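Local coordinates for glycoside hydrolase family protein (Novosphingobium sp. PP1Y, PDB 6Q2F) that probably releases terminal alpha-L-rhamnose from glycosides by hydrolysis, at residues 131-143 / 450-462. Sequence-based numbering, arbitrary orientation.
Sequences AASPGWSETGGPW and TTNHPAPPEATGL
N452 projects its amide into the bend of 131-143, and three bonds fix its rotation. Its ND2 donates to P134 O at 3.0 Å, nearly straight (172°) and within the amide's own plane, although it meets that carbonyl from above; S133 OG reaches the same oxygen from the opposite face. ND2 also bonds A459 O, while OD1 accepts from G461 N, so the amide ties its own loop together as well. With CG set between the backbone N and carbonyl carbon (chi1 57°), the group lies against G140, CG standing 3.1 Å from G140 O. Beside it, P134 CB packs 3.8 Å from A455 CB and touches A459 CB. G135 tolerates no side chain here, since a CB would collide with H453 O and P454 N.

W136 lays one indole face on P454, whose CD stands 3.6 Å from the five-membered-ring centroid, 17° off the normal: a CH-pi contact. Replacing the indole by an alanine is likely to strip P454 of this aromatic face and leave a gap beside F89 and D503, a sodium ligand. Toward solvent, P142, H453 and E458 are exposed; P142 CG rests 3.2 Å from E458 O without a hydrogen bond.

H453 O accepts from both W136 N (2.9 Å) and S137 N, and H453 N returns to S137 O: a classic beta bulge, joining the loops after strands 127-131 and 436-447, with the W136 side chain about 7 Å from the bound sodium ion.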
# COMPACT_ATOMS: atom_id res chain seq x y z
N ALA A 131 2.71 1.65 -17.05
CA ALA A 131 3.35 2.21 -15.87
C ALA A 131 4.00 3.54 -16.21
O ALA A 131 4.23 3.87 -17.38
CB ALA A 131 4.39 1.25 -15.31
N ALA A 132 4.32 4.32 -15.17
CA ALA A 132 4.88 5.66 -15.34
C ALA A 132 6.40 5.65 -15.57
O ALA A 132 7.02 6.71 -15.55
CB ALA A 132 4.53 6.53 -14.13
N SER A 133 7.00 4.48 -15.78
CA SER A 133 8.43 4.39 -16.04
C SER A 133 8.70 3.06 -16.73
O SER A 133 7.92 2.12 -16.60
CB SER A 133 9.25 4.47 -14.73
OG SER A 133 9.16 3.23 -14.04
N PRO A 134 9.80 2.95 -17.48
CA PRO A 134 10.22 1.63 -17.94
C PRO A 134 10.34 0.72 -16.72
O PRO A 134 10.76 1.16 -15.64
CB PRO A 134 11.58 1.88 -18.60
CG PRO A 134 11.55 3.35 -18.97
CD PRO A 134 10.73 4.02 -17.90
N GLY A 135 9.95 -0.54 -16.89
CA GLY A 135 9.80 -1.42 -15.74
C GLY A 135 8.43 -1.21 -15.15
O GLY A 135 7.44 -1.19 -15.88
N TRP A 136 8.38 -1.01 -13.86
CA TRP A 136 7.11 -0.76 -13.25
C TRP A 136 7.06 0.37 -12.29
O TRP A 136 6.01 0.87 -12.03
CB TRP A 136 6.55 -1.98 -12.55
CG TRP A 136 7.41 -2.67 -11.57
CD1 TRP A 136 8.02 -2.15 -10.50
CD2 TRP A 136 7.70 -4.05 -11.57
NE1 TRP A 136 8.68 -3.10 -9.83
CE2 TRP A 136 8.51 -4.29 -10.48
CE3 TRP A 136 7.37 -5.10 -12.40
CZ2 TRP A 136 8.96 -5.55 -10.18
CZ3 TRP A 136 7.83 -6.31 -12.11
CH2 TRP A 136 8.62 -6.54 -11.01
N SER A 137 8.18 0.86 -11.81
CA SER A 137 8.21 2.01 -10.92
C SER A 137 9.56 2.72 -10.89
O SER A 137 10.54 2.12 -11.16
CB SER A 137 7.78 1.62 -9.52
OG SER A 137 8.82 1.11 -8.78
N GLU A 138 9.62 4.00 -10.58
CA GLU A 138 8.50 4.85 -10.28
C GLU A 138 8.36 5.83 -11.43
O GLU A 138 7.50 5.70 -12.23
CB GLU A 138 8.73 5.60 -8.99
CG GLU A 138 7.66 6.62 -8.65
CD GLU A 138 6.33 5.99 -8.34
OE1 GLU A 138 5.32 6.65 -8.46
OE2 GLU A 138 6.30 4.82 -7.99
N THR A 139 9.25 6.80 -11.49
CA THR A 139 9.31 7.79 -12.54
C THR A 139 10.77 8.11 -12.73
O THR A 139 11.30 9.01 -12.17
CB THR A 139 8.49 9.06 -12.25
OG1 THR A 139 8.67 9.47 -10.91
CG2 THR A 139 7.06 8.85 -12.50
N GLY A 140 11.41 7.31 -13.55
CA GLY A 140 12.84 7.39 -13.76
C GLY A 140 13.20 6.77 -15.10
O GLY A 140 12.50 5.88 -15.61
N GLY A 141 14.31 7.25 -15.66
CA GLY A 141 14.83 6.75 -16.90
C GLY A 141 16.04 7.55 -17.31
O GLY A 141 16.34 8.60 -16.73
N PRO A 142 16.79 7.08 -18.32
CA PRO A 142 18.04 7.76 -18.68
C PRO A 142 17.84 9.16 -19.25
O PRO A 142 18.83 9.87 -19.43
CB PRO A 142 18.69 6.83 -19.72
CG PRO A 142 17.58 6.01 -20.24
CD PRO A 142 16.56 5.87 -19.12
N TRP A 143 16.61 9.57 -19.55
CA TRP A 143 16.42 10.94 -20.00
C TRP A 143 16.32 11.93 -18.84
O TRP A 143 16.12 13.13 -19.05
CB TRP A 143 15.19 11.02 -20.91
CG TRP A 143 13.92 10.46 -20.33
CD1 TRP A 143 12.94 11.18 -19.71
CD2 TRP A 143 13.47 9.10 -20.36
NE1 TRP A 143 11.92 10.35 -19.34
CE2 TRP A 143 12.22 9.07 -19.71
CE3 TRP A 143 14.00 7.90 -20.85
CZ2 TRP A 143 11.49 7.89 -19.54
CZ3 TRP A 143 13.29 6.73 -20.68
CH2 TRP A 143 12.04 6.73 -20.04
N THR A 450 19.30 6.63 -7.10
CA THR A 450 18.31 5.58 -7.31
C THR A 450 17.68 5.70 -8.70
O THR A 450 17.62 6.77 -9.30
CB THR A 450 17.22 5.60 -6.24
OG1 THR A 450 16.68 6.91 -6.13
CG2 THR A 450 17.82 5.18 -4.89
N THR A 451 17.14 4.58 -9.14
CA THR A 451 16.91 4.26 -10.53
C THR A 451 15.51 3.63 -10.65
O THR A 451 14.97 3.11 -9.67
CB THR A 451 18.06 3.31 -10.93
OG1 THR A 451 18.09 2.11 -10.13
CG2 THR A 451 19.34 4.01 -10.99
N ASN A 452 14.89 3.72 -11.82
CA ASN A 452 13.66 2.94 -12.03
C ASN A 452 14.02 1.46 -12.17
O ASN A 452 15.14 1.12 -12.54
CB ASN A 452 12.93 3.41 -13.30
CG ASN A 452 13.82 3.33 -14.54
OD1 ASN A 452 14.92 3.88 -14.55
ND2 ASN A 452 13.37 2.61 -15.58
N HIS A 453 13.06 0.58 -11.86
CA HIS A 453 13.21 -0.89 -11.99
C HIS A 453 11.89 -1.54 -12.44
O HIS A 453 10.82 -0.96 -12.24
CB HIS A 453 13.61 -1.54 -10.67
CG HIS A 453 14.81 -0.96 -10.01
ND1 HIS A 453 16.09 -1.40 -10.28
CD2 HIS A 453 14.94 0.02 -9.08
CE1 HIS A 453 16.95 -0.71 -9.55
NE2 HIS A 453 16.28 0.15 -8.81
N PRO A 454 11.95 -2.74 -13.05
CA PRO A 454 13.10 -3.45 -13.61
C PRO A 454 13.12 -3.34 -15.13
O PRO A 454 12.30 -3.94 -15.84
CB PRO A 454 12.87 -4.89 -13.16
CG PRO A 454 11.30 -5.00 -13.01
CD PRO A 454 10.74 -3.59 -13.11
N ALA A 455 14.04 -2.54 -15.63
CA ALA A 455 14.22 -2.22 -17.03
C ALA A 455 15.60 -2.65 -17.48
O ALA A 455 16.50 -2.84 -16.65
CB ALA A 455 14.05 -0.71 -17.27
N PRO A 456 15.81 -2.82 -18.77
CA PRO A 456 17.17 -3.06 -19.28
C PRO A 456 18.03 -1.83 -19.05
O PRO A 456 17.50 -0.72 -18.85
CB PRO A 456 16.95 -3.32 -20.77
CG PRO A 456 15.66 -2.68 -21.08
CD PRO A 456 14.81 -2.83 -19.86
N PRO A 457 19.36 -1.99 -19.04
CA PRO A 457 20.24 -0.84 -18.78
C PRO A 457 19.95 0.38 -19.63
O PRO A 457 19.97 1.50 -19.10
CB PRO A 457 21.63 -1.42 -19.07
CG PRO A 457 21.49 -2.89 -18.74
CD PRO A 457 20.12 -3.25 -19.19
N GLU A 458 19.65 0.19 -20.89
CA GLU A 458 19.38 1.29 -21.79
C GLU A 458 18.16 2.11 -21.41
O GLU A 458 18.02 3.21 -21.83
CB GLU A 458 19.23 0.81 -23.22
CG GLU A 458 20.09 -0.38 -23.55
CD GLU A 458 19.48 -1.69 -23.11
OE1 GLU A 458 18.56 -2.19 -23.79
OE2 GLU A 458 19.92 -2.20 -22.09
N ALA A 459 17.27 1.53 -20.66
CA ALA A 459 16.02 2.16 -20.24
C ALA A 459 16.00 2.39 -18.75
O ALA A 459 14.93 2.56 -18.15
CB ALA A 459 14.83 1.30 -20.66
N THR A 460 17.17 2.35 -18.13
CA THR A 460 17.36 2.50 -16.69
C THR A 460 18.12 3.80 -16.46
O THR A 460 19.13 4.05 -17.12
CB THR A 460 18.16 1.33 -16.11
OG1 THR A 460 17.36 0.15 -16.15
CG2 THR A 460 18.55 1.61 -14.68
N GLY A 461 17.63 4.61 -15.53
CA GLY A 461 18.32 5.84 -15.20
C GLY A 461 17.68 6.48 -13.98
O GLY A 461 16.79 5.91 -13.35
N LEU A 462 18.13 7.68 -13.66
CA LEU A 462 17.77 8.30 -12.39
C LEU A 462 16.27 8.46 -12.23
O LEU A 462 15.57 8.89 -13.16
CB LEU A 462 18.45 9.66 -12.29
CG LEU A 462 19.97 9.58 -12.28
CD1 LEU A 462 20.56 11.00 -12.35
CD2 LEU A 462 20.44 8.87 -11.01
O HOH W 1 19.65 9.19 -15.75